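Local structure of pirin-like protein (Geobacillus kaustophilus, 2P17) at residues A[227-230]-A[236-239]; A[170-173]-A[179-182]; A[69-74]-A[87-92]; A[110-115]-A[191-196]. The protein is of unknown function but belongs to the pirin family of bicupin proteins and binds one iron ion per subunit. All blocks are in the same frame, centred on the assembly; numbering follows the deposited sequence.

Contact 1. Residues A[227-230]-A[236-239]; sequences LNVT and RLLL
Leu237 and Val229 meet methyl to methyl across the interior of the C-terminal cupin barrel. Leu237 CD2 lies 4.2 Å from Val229 CG1, an ordinary van der Waals contact. Two residues on, Leu239 comes back to the inner face. Its CD1 lies 4.1 Å from Leu227 CD2, and the two leucines pass alongside each other in opposite directions. In both, chi1 is close to 180° (-177° in Leu239), so the branched end swings away from the residue's own N and reaches out to the other leucine. The touch is made by one methyl of each branched end. The chain therefore alternates, with every second residue facing inward, as strands lining a barrel do. The backbones stay well apart: the CA atoms of Leu237 and Val229 are 10.2 Å from each other. Only side chains join the two strands here, although a short turn connects them in sequence. Phe201 touches both Val229 and Leu237, and Leu192 packs on Leu227. Strand 235-242 is flanked by strands 167-174 and 189-196, while strand 224-231 pairs with strands 179-185 and 198-201, so the contact spans two opposed walls of the barrel.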
# COMPACT_ATOMS: atom_id res chain seq x y z
N LEU A 227 -3.25 -5.46 15.30
CA LEU A 227 -3.20 -6.65 14.47
C LEU A 227 -1.92 -7.43 14.73
O LEU A 227 -0.81 -6.91 14.57
CB LEU A 227 -3.28 -6.30 12.99
CG LEU A 227 -3.27 -7.59 12.17
CD1 LEU A 227 -4.69 -8.07 11.95
CD2 LEU A 227 -2.55 -7.41 10.86
N ASN A 228 -2.11 -8.68 15.13
CA ASN A 228 -1.01 -9.61 15.39
C ASN A 228 -0.59 -10.34 14.12
O ASN A 228 -1.43 -10.77 13.33
CB ASN A 228 -1.41 -10.63 16.47
CG ASN A 228 -1.65 -9.99 17.82
OD1 ASN A 228 -1.20 -8.89 18.10
ND2 ASN A 228 -2.38 -10.70 18.68
N VAL A 229 0.72 -10.45 13.93
CA VAL A 229 1.31 -11.13 12.78
C VAL A 229 2.38 -12.09 13.28
O VAL A 229 3.29 -11.66 13.98
CB VAL A 229 2.01 -10.11 11.83
CG1 VAL A 229 2.79 -10.82 10.73
CG2 VAL A 229 0.99 -9.15 11.22
N THR A 230 2.26 -13.37 12.94
CA THR A 230 3.31 -14.35 13.28
C THR A 230 3.82 -15.02 12.01
O THR A 230 3.05 -15.63 11.29
CB THR A 230 2.79 -15.43 14.26
OG1 THR A 230 2.27 -14.80 15.44
CG2 THR A 230 3.92 -16.38 14.66
N ARG A 236 7.43 -11.31 4.17
CA ARG A 236 7.50 -9.91 3.78
C ARG A 236 6.11 -9.47 3.33
O ARG A 236 5.48 -10.15 2.54
CB ARG A 236 8.52 -9.70 2.65
CG ARG A 236 8.81 -8.24 2.35
CD ARG A 236 10.04 -8.10 1.46
NE ARG A 236 10.46 -6.71 1.33
CZ ARG A 236 11.70 -6.32 1.02
NH1 ARG A 236 12.66 -7.22 0.80
NH2 ARG A 236 11.97 -5.03 0.92
N LEU A 237 5.63 -8.35 3.86
CA LEU A 237 4.27 -7.91 3.54
C LEU A 237 4.15 -6.39 3.61
O LEU A 237 4.97 -5.72 4.24
CB LEU A 237 3.25 -8.58 4.47
CG LEU A 237 3.31 -8.24 5.96
CD1 LEU A 237 2.65 -6.91 6.32
CD2 LEU A 237 2.66 -9.37 6.75
N LEU A 238 3.13 -5.87 2.96
CA LEU A 238 2.74 -4.46 3.07
C LEU A 238 1.39 -4.37 3.74
O LEU A 238 0.45 -5.05 3.35
CB LEU A 238 2.69 -3.81 1.68
CG LEU A 238 4.03 -3.66 0.96
CD1 LEU A 238 3.77 -3.38 -0.50
CD2 LEU A 238 4.88 -2.59 1.60
N LEU A 239 1.29 -3.52 4.76
CA LEU A 239 0.02 -3.25 5.44
C LEU A 239 -0.42 -1.83 5.11
O LEU A 239 0.37 -0.88 5.24
CB LEU A 239 0.17 -3.43 6.95
CG LEU A 239 -1.05 -3.26 7.86
CD1 LEU A 239 -0.92 -4.12 9.11
CD2 LEU A 239 -1.26 -1.79 8.26

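Contact 2. Residues A[170-173]-A[179-182]; sequences VEMI and TVVQ
The amide oxygen OE1 of Gln182 is hydrogen-bonded to Ser154 OG and also rests against the two methyls of Val170. It lies 3.8 Å from Val170 CG2 and 3.9 Å from Val170 CG1, so the valine fork covers one approach to this buried oxygen. The other end of the amide, Gln182 NE2, is hydrogen-bonded to Ser153 O. With both polar atoms held by strand 153-154, the rotation of the amide is fixed. The bend at chi2 of Gln182 (69°) turns the amide back from the extended line of the chain, over Val170. The two segments belong to facing walls of the C-terminal cupin barrel. They are linked by a short turn, run nearly antiparallel at 171°, and have axes 9.7 Å apart, too far for backbone pairing. The gap is bridged by Met172, a selenomethionine. A chi1 of -57° starts its chain off toward the facing strand, and the straight run beyond CG carries the end across. Its SE passes alongside Val180 CG1 at 4.0 Å. Its terminal CE reaches Gln182 CB at 3.9 Å. Ile147 of the adjoining strand 145-149 touches both Val170 and Val180, and Leu237 packs against Met172.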
# COMPACT_ATOMS: atom_id res chain seq x y z
N VAL A 170 2.98 0.34 6.06
CA VAL A 170 4.18 -0.22 6.63
C VAL A 170 4.61 -1.48 5.89
O VAL A 170 3.77 -2.25 5.41
CB VAL A 170 4.04 -0.55 8.14
CG1 VAL A 170 3.73 0.72 8.98
CG2 VAL A 170 3.01 -1.64 8.40
N GLU A 171 5.91 -1.65 5.78
CA GLU A 171 6.47 -2.88 5.24
C GLU A 171 7.07 -3.70 6.38
O GLU A 171 7.93 -3.21 7.12
CB GLU A 171 7.53 -2.55 4.20
CG GLU A 171 8.17 -3.77 3.56
CD GLU A 171 9.27 -3.38 2.62
OE1 GLU A 171 9.91 -2.34 2.89
OE2 GLU A 171 9.50 -4.11 1.64
N MSE A 172 6.62 -4.95 6.51
CA MSE A 172 7.13 -5.84 7.54
C MSE A 172 7.96 -6.94 6.93
O MSE A 172 7.54 -7.56 5.95
CB MSE A 172 6.00 -6.48 8.32
CG MSE A 172 5.07 -5.51 8.97
SE MSE A 172 3.90 -6.50 10.13
CE MSE A 172 2.59 -5.23 10.24
N ILE A 173 9.14 -7.15 7.50
CA ILE A 173 9.98 -8.30 7.19
C ILE A 173 10.16 -9.03 8.51
O ILE A 173 10.72 -8.49 9.47
CB ILE A 173 11.33 -7.89 6.60
CG1 ILE A 173 11.15 -7.06 5.32
CG2 ILE A 173 12.15 -9.15 6.31
CD1 ILE A 173 12.46 -6.48 4.74
N THR A 179 6.62 -12.91 16.28
CA THR A 179 5.32 -12.23 16.31
C THR A 179 5.56 -10.73 16.37
O THR A 179 6.39 -10.25 17.15
CB THR A 179 4.46 -12.70 17.50
OG1 THR A 179 4.21 -14.11 17.38
CG2 THR A 179 3.11 -11.98 17.53
N VAL A 180 4.82 -10.00 15.53
CA VAL A 180 4.88 -8.54 15.43
C VAL A 180 3.47 -8.01 15.62
O VAL A 180 2.50 -8.65 15.21
CB VAL A 180 5.37 -8.09 14.01
CG1 VAL A 180 5.36 -6.57 13.87
CG2 VAL A 180 6.76 -8.61 13.73
N VAL A 181 3.36 -6.84 16.23
CA VAL A 181 2.06 -6.19 16.43
C VAL A 181 2.04 -4.84 15.74
O VAL A 181 2.97 -4.03 15.90
CB VAL A 181 1.79 -5.97 17.94
CG1 VAL A 181 0.48 -5.25 18.14
CG2 VAL A 181 1.77 -7.29 18.69
N GLN A 182 0.99 -4.59 14.96
CA GLN A 182 0.71 -3.26 14.41
C GLN A 182 -0.52 -2.64 15.10
O GLN A 182 -1.59 -3.25 15.11
CB GLN A 182 0.49 -3.34 12.91
CG GLN A 182 0.06 -2.01 12.29
CD GLN A 182 1.15 -0.96 12.29
OE1 GLN A 182 2.32 -1.27 12.07
NE2 GLN A 182 0.77 0.29 12.54

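Contact 3. Residues A[69-74]-A[87-92]; sequences GELEHF and DVQWMT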
# COMPACT_ATOMS: atom_id res chain seq x y z
N GLY A 69 12.71 -4.38 -10.06
CA GLY A 69 12.93 -3.60 -11.27
C GLY A 69 13.22 -2.14 -11.00
O GLY A 69 13.19 -1.69 -9.85
N GLU A 70 13.51 -1.40 -12.07
CA GLU A 70 13.85 0.01 -11.98
C GLU A 70 12.80 0.80 -12.72
O GLU A 70 12.60 0.61 -13.92
CB GLU A 70 15.25 0.27 -12.55
CG GLU A 70 16.37 -0.53 -11.88
CD GLU A 70 16.64 -0.13 -10.43
OE1 GLU A 70 16.31 1.01 -10.03
OE2 GLU A 70 17.20 -0.97 -9.68
N LEU A 71 12.12 1.69 -11.99
CA LEU A 71 11.00 2.45 -12.55
C LEU A 71 11.37 3.91 -12.80
O LEU A 71 11.99 4.55 -11.95
CB LEU A 71 9.78 2.38 -11.63
CG LEU A 71 8.44 2.97 -12.09
CD1 LEU A 71 7.95 2.28 -13.36
CD2 LEU A 71 7.39 2.86 -11.00
N GLU A 72 10.99 4.42 -13.97
CA GLU A 72 11.10 5.84 -14.29
C GLU A 72 9.72 6.47 -14.13
O GLU A 72 8.74 6.05 -14.77
CB GLU A 72 11.61 6.04 -15.72
CG GLU A 72 13.04 5.59 -15.92
CD GLU A 72 13.50 5.65 -17.37
OE1 GLU A 72 12.79 6.24 -18.22
OE2 GLU A 72 14.58 5.10 -17.65
N HIS A 73 9.65 7.48 -13.27
CA HIS A 73 8.40 8.20 -13.06
C HIS A 73 8.40 9.56 -13.75
O HIS A 73 9.41 10.27 -13.74
CB HIS A 73 8.15 8.42 -11.57
CG HIS A 73 7.07 9.42 -11.29
ND1 HIS A 73 5.74 9.09 -11.32
CD2 HIS A 73 7.13 10.74 -11.00
CE1 HIS A 73 5.01 10.16 -11.07
NE2 HIS A 73 5.83 11.18 -10.87
N PHE A 74 7.27 9.91 -14.36
CA PHE A 74 7.04 11.27 -14.80
C PHE A 74 5.71 11.79 -14.28
O PHE A 74 4.71 11.07 -14.29
CB PHE A 74 7.05 11.35 -16.34
CG PHE A 74 6.53 12.66 -16.85
CD1 PHE A 74 7.36 13.78 -16.86
CD2 PHE A 74 5.21 12.79 -17.25
CE1 PHE A 74 6.87 15.01 -17.30
CE2 PHE A 74 4.71 14.01 -17.68
CZ PHE A 74 5.55 15.12 -17.72
N ASP A 87 11.27 0.82 -3.02
CA ASP A 87 10.96 2.25 -2.92
C ASP A 87 9.49 2.52 -3.18
O ASP A 87 8.79 1.72 -3.81
CB ASP A 87 11.80 3.05 -3.93
CG ASP A 87 13.29 3.04 -3.61
OD1 ASP A 87 13.66 2.90 -2.42
OD2 ASP A 87 14.07 3.19 -4.58
N VAL A 88 9.03 3.68 -2.69
CA VAL A 88 7.63 4.09 -2.82
C VAL A 88 7.56 5.51 -3.36
O VAL A 88 8.48 6.31 -3.16
CB VAL A 88 6.91 3.96 -1.43
CG1 VAL A 88 5.54 4.66 -1.40
CG2 VAL A 88 6.75 2.48 -1.05
N GLN A 89 6.51 5.81 -4.11
CA GLN A 89 6.19 7.20 -4.43
C GLN A 89 4.73 7.49 -4.10
O GLN A 89 3.87 6.61 -4.20
CB GLN A 89 6.50 7.54 -5.89
CG GLN A 89 5.67 6.74 -6.88
CD GLN A 89 6.17 6.82 -8.32
OE1 GLN A 89 7.12 7.54 -8.64
NE2 GLN A 89 5.52 6.07 -9.21
N TRP A 90 4.48 8.74 -3.72
CA TRP A 90 3.16 9.18 -3.29
C TRP A 90 2.80 10.37 -4.16
O TRP A 90 3.41 11.44 -4.05
CB TRP A 90 3.22 9.59 -1.82
CG TRP A 90 1.92 9.53 -1.08
CD1 TRP A 90 0.86 10.40 -1.19
CD2 TRP A 90 1.55 8.55 -0.12
NE1 TRP A 90 -0.15 10.02 -0.33
CE2 TRP A 90 0.25 8.88 0.33
CE3 TRP A 90 2.19 7.42 0.42
CZ2 TRP A 90 -0.43 8.10 1.28
CZ3 TRP A 90 1.52 6.65 1.36
CH2 TRP A 90 0.22 6.99 1.78
N MSE A 91 1.81 10.20 -5.04
CA MSE A 91 1.46 11.28 -5.95
C MSE A 91 0.06 11.76 -5.64
O MSE A 91 -0.90 11.01 -5.75
CB MSE A 91 1.57 10.82 -7.40
CG MSE A 91 1.39 11.98 -8.36
SE MSE A 91 1.24 11.48 -10.23
CE MSE A 91 2.09 9.73 -10.18
N THR A 92 -0.04 13.02 -5.24
CA THR A 92 -1.34 13.65 -5.02
C THR A 92 -1.76 14.30 -6.33
O THR A 92 -1.12 15.25 -6.78
CB THR A 92 -1.25 14.71 -3.91
OG1 THR A 92 -0.68 14.11 -2.74
CG2 THR A 92 -2.63 15.29 -3.57
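The imidazole of His73 and the side-chain amide of Gln89 meet with their planes 69° apart. The amide oxygen approaches the ring obliquely: Gln89 OE1 is 3.2 Å from His73 CG and equally near His73 CB. It is also 3.4 Å from His73 ND1, but the angle is poor and this is not a hydrogen bond. The selenomethionine Met91, which also touches the observed iron ligand His99, comes to the ring edge, its SE 5.2 Å from the His73 centroid and 85° off the ring normal. The modelled approach of Met91 CE to His73 CE1 is too short to be trusted. Both ring nitrogens have partners, His73 ND1 in Glu101 OE2 and His73 NE2 in Asp75 OD2, and these fix the rotation of the imidazole. The segments lie on facing walls of the N-terminal cupin barrel, whose interior holds the iron. Their strands run nearly parallel, with axes 10.5 Å apart. Gln89 OE1 is hydrogen-bonded to Tyr129 OH, and Gln89 NE2 to Thr64 OG1 and Glu101 OE1. His73 and Gln89 thus hold one carboxylate oxygen each of Glu101, a predicted iron ligand, and probably act as second-shell residues that position it. With chi1 at 63° the Gln89 chain leaves the strand tucked against its own backbone and then runs straight toward His73. Leu71 crosses Gln89 at about a right angle, its CD2 4.1 Å from Gln89 NE2.

Contact 4. Residues A[110-115]-A[191-196]; sequences HSLQLW and FLYILE
Leu112 and Tyr193 join the two cupin domains of this bicupin protein. Strand 109-117 is part of the N-terminal barrel and strand 189-196 of the C-terminal barrel. The segments run almost exactly antiparallel, at 175°, but their axes are 11.0 Å apart, so the two segments meet through side chains. Leu112 does most of the work. Turned to the side of its own backbone N (chi1 -72°), it sends both methyls across to the other strand. There it crosses Tyr193 at a slant. Leu112 CD1 is 3.7 Å from Tyr193 CD2, while its other methyl, CD2, lies 4.2 Å from Tyr193 CE2. Both methyls lie near the CD2-CE2 bond of the phenol ring, with CD1 coming in obliquely. The same CD1 also meets Leu195, whose side chain runs past that of Leu112 in the opposite direction. Leu195 forms a classic beta bulge with Glu196, both facing Arg236 on the neighbouring strand. Its CB leaves the backbone at an angle to Leu112, yet its CD2 still closes to 3.9 Å from Leu112 CD1. Around the contact, Leu238 packs on Leu112 and Tyr240 on Leu114, so strand 235-242 also takes part in the domain junction. The ring of Tyr240 also meets that of Phe191, with planes about 25° apart. Two strand positions away from each main residue, Leu114 meets Phe191: Leu114 CD1 sits at the edge of the ring, near its plane, 4.3 Å from Phe191 CZ.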
# COMPACT_ATOMS: atom_id res chain seq x y z
N HIS A 110 7.98 -4.92 -11.32
CA HIS A 110 6.87 -5.53 -10.60
C HIS A 110 6.47 -4.52 -9.53
O HIS A 110 7.29 -4.19 -8.68
CB HIS A 110 7.35 -6.84 -9.98
CG HIS A 110 6.27 -7.66 -9.34
ND1 HIS A 110 6.55 -8.79 -8.60
CD2 HIS A 110 4.92 -7.53 -9.32
CE1 HIS A 110 5.42 -9.32 -8.16
NE2 HIS A 110 4.41 -8.57 -8.58
N SER A 111 5.22 -4.03 -9.59
CA SER A 111 4.79 -2.96 -8.68
C SER A 111 3.38 -3.18 -8.14
O SER A 111 2.60 -3.97 -8.67
CB SER A 111 4.85 -1.60 -9.38
OG SER A 111 4.00 -1.56 -10.51
N LEU A 112 3.09 -2.46 -7.06
CA LEU A 112 1.74 -2.39 -6.50
C LEU A 112 1.30 -0.94 -6.54
O LEU A 112 2.00 -0.09 -6.00
CB LEU A 112 1.71 -2.90 -5.07
CG LEU A 112 1.89 -4.41 -4.95
CD1 LEU A 112 2.34 -4.78 -3.56
CD2 LEU A 112 0.57 -5.12 -5.32
N GLN A 113 0.16 -0.67 -7.19
CA GLN A 113 -0.35 0.69 -7.36
C GLN A 113 -1.66 0.87 -6.61
O GLN A 113 -2.67 0.28 -6.99
CB GLN A 113 -0.56 0.98 -8.85
CG GLN A 113 -1.02 2.38 -9.16
CD GLN A 113 0.12 3.36 -9.23
OE1 GLN A 113 1.16 3.18 -8.59
NE2 GLN A 113 -0.05 4.41 -10.01
N LEU A 114 -1.63 1.69 -5.57
CA LEU A 114 -2.79 1.97 -4.73
C LEU A 114 -3.40 3.31 -5.09
O LEU A 114 -2.67 4.27 -5.35
CB LEU A 114 -2.33 1.99 -3.26
CG LEU A 114 -3.36 2.31 -2.20
CD1 LEU A 114 -4.18 1.06 -1.87
CD2 LEU A 114 -2.67 2.85 -0.94
N TRP A 115 -4.73 3.38 -5.13
CA TRP A 115 -5.42 4.67 -5.23
C TRP A 115 -6.08 5.00 -3.92
O TRP A 115 -6.74 4.16 -3.31
CB TRP A 115 -6.50 4.64 -6.31
CG TRP A 115 -6.01 4.60 -7.72
CD1 TRP A 115 -4.74 4.36 -8.15
CD2 TRP A 115 -6.82 4.76 -8.89
NE1 TRP A 115 -4.69 4.39 -9.53
CE2 TRP A 115 -5.96 4.63 -10.01
CE3 TRP A 115 -8.18 5.02 -9.11
CZ2 TRP A 115 -6.42 4.74 -11.33
CZ3 TRP A 115 -8.64 5.12 -10.43
CH2 TRP A 115 -7.76 4.99 -11.51
N PHE A 191 -6.01 -3.50 5.27
CA PHE A 191 -5.73 -4.84 4.80
C PHE A 191 -4.22 -4.96 4.69
O PHE A 191 -3.49 -3.96 4.81
CB PHE A 191 -6.38 -5.06 3.42
CG PHE A 191 -5.83 -4.17 2.34
CD1 PHE A 191 -4.74 -4.60 1.58
CD2 PHE A 191 -6.33 -2.89 2.14
CE1 PHE A 191 -4.18 -3.78 0.62
CE2 PHE A 191 -5.77 -2.05 1.18
CZ PHE A 191 -4.71 -2.49 0.41
N LEU A 192 -3.74 -6.16 4.45
CA LEU A 192 -2.33 -6.34 4.11
C LEU A 192 -2.19 -7.22 2.88
O LEU A 192 -3.10 -7.98 2.56
CB LEU A 192 -1.50 -6.87 5.31
CG LEU A 192 -1.92 -8.20 5.94
CD1 LEU A 192 -1.42 -9.41 5.13
CD2 LEU A 192 -1.43 -8.29 7.38
N TYR A 193 -1.07 -7.10 2.19
CA TYR A 193 -0.79 -7.93 1.04
C TYR A 193 0.57 -8.58 1.24
O TYR A 193 1.54 -7.90 1.57
CB TYR A 193 -0.81 -7.10 -0.26
CG TYR A 193 -0.46 -7.93 -1.46
CD1 TYR A 193 -1.37 -8.83 -1.99
CD2 TYR A 193 0.81 -7.83 -2.05
CE1 TYR A 193 -1.05 -9.60 -3.09
CE2 TYR A 193 1.15 -8.62 -3.14
CZ TYR A 193 0.21 -9.50 -3.66
OH TYR A 193 0.52 -10.29 -4.75
N ILE A 194 0.63 -9.90 1.04
CA ILE A 194 1.84 -10.64 1.34
C ILE A 194 2.70 -10.80 0.09
O ILE A 194 2.26 -11.35 -0.91
CB ILE A 194 1.52 -12.03 1.97
CG1 ILE A 194 0.69 -11.83 3.24
CG2 ILE A 194 2.82 -12.75 2.31
CD1 ILE A 194 0.11 -13.12 3.81
N LEU A 195 3.94 -10.31 0.18
CA LEU A 195 4.89 -10.38 -0.92
C LEU A 195 5.65 -11.71 -0.96
O LEU A 195 5.95 -12.23 -2.05
CB LEU A 195 5.90 -9.23 -0.82
CG LEU A 195 5.30 -7.82 -0.92
CD1 LEU A 195 6.32 -6.78 -0.45
CD2 LEU A 195 4.83 -7.55 -2.32
N GLU A 196 5.98 -12.23 0.21
CA GLU A 196 6.89 -13.38 0.34
C GLU A 196 6.53 -14.14 1.60
O GLU A 196 6.24 -13.53 2.63
CB GLU A 196 8.34 -12.89 0.42
CG GLU A 196 9.43 -13.96 0.27
CD GLU A 196 10.81 -13.44 0.69
OE1 GLU A 196 10.98 -12.20 0.82
OE2 GLU A 196 11.72 -14.27 0.90

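In the fold
All four contacts are mainly buried; Leu195 in contact 4 is partly exposed. Contacts 1 and 2 join the same two walls of the C-terminal barrel: strand 224-231 pairs with 179-185, and 235-242 with 167-174. Their centres are about 5 Å apart. Contact 1 is purely aliphatic, while contact 2 adds selenium and a buried amide. Contact 3 also joins facing walls, but in the N-terminal barrel, about 23 Å from either of them between centres. Lying near the iron, it is the most polar. Contact 4 runs between the barrels and mixes aliphatic with aromatic groups. It touches contact 1 through backbone bonds between strands 189-196 and 235-242.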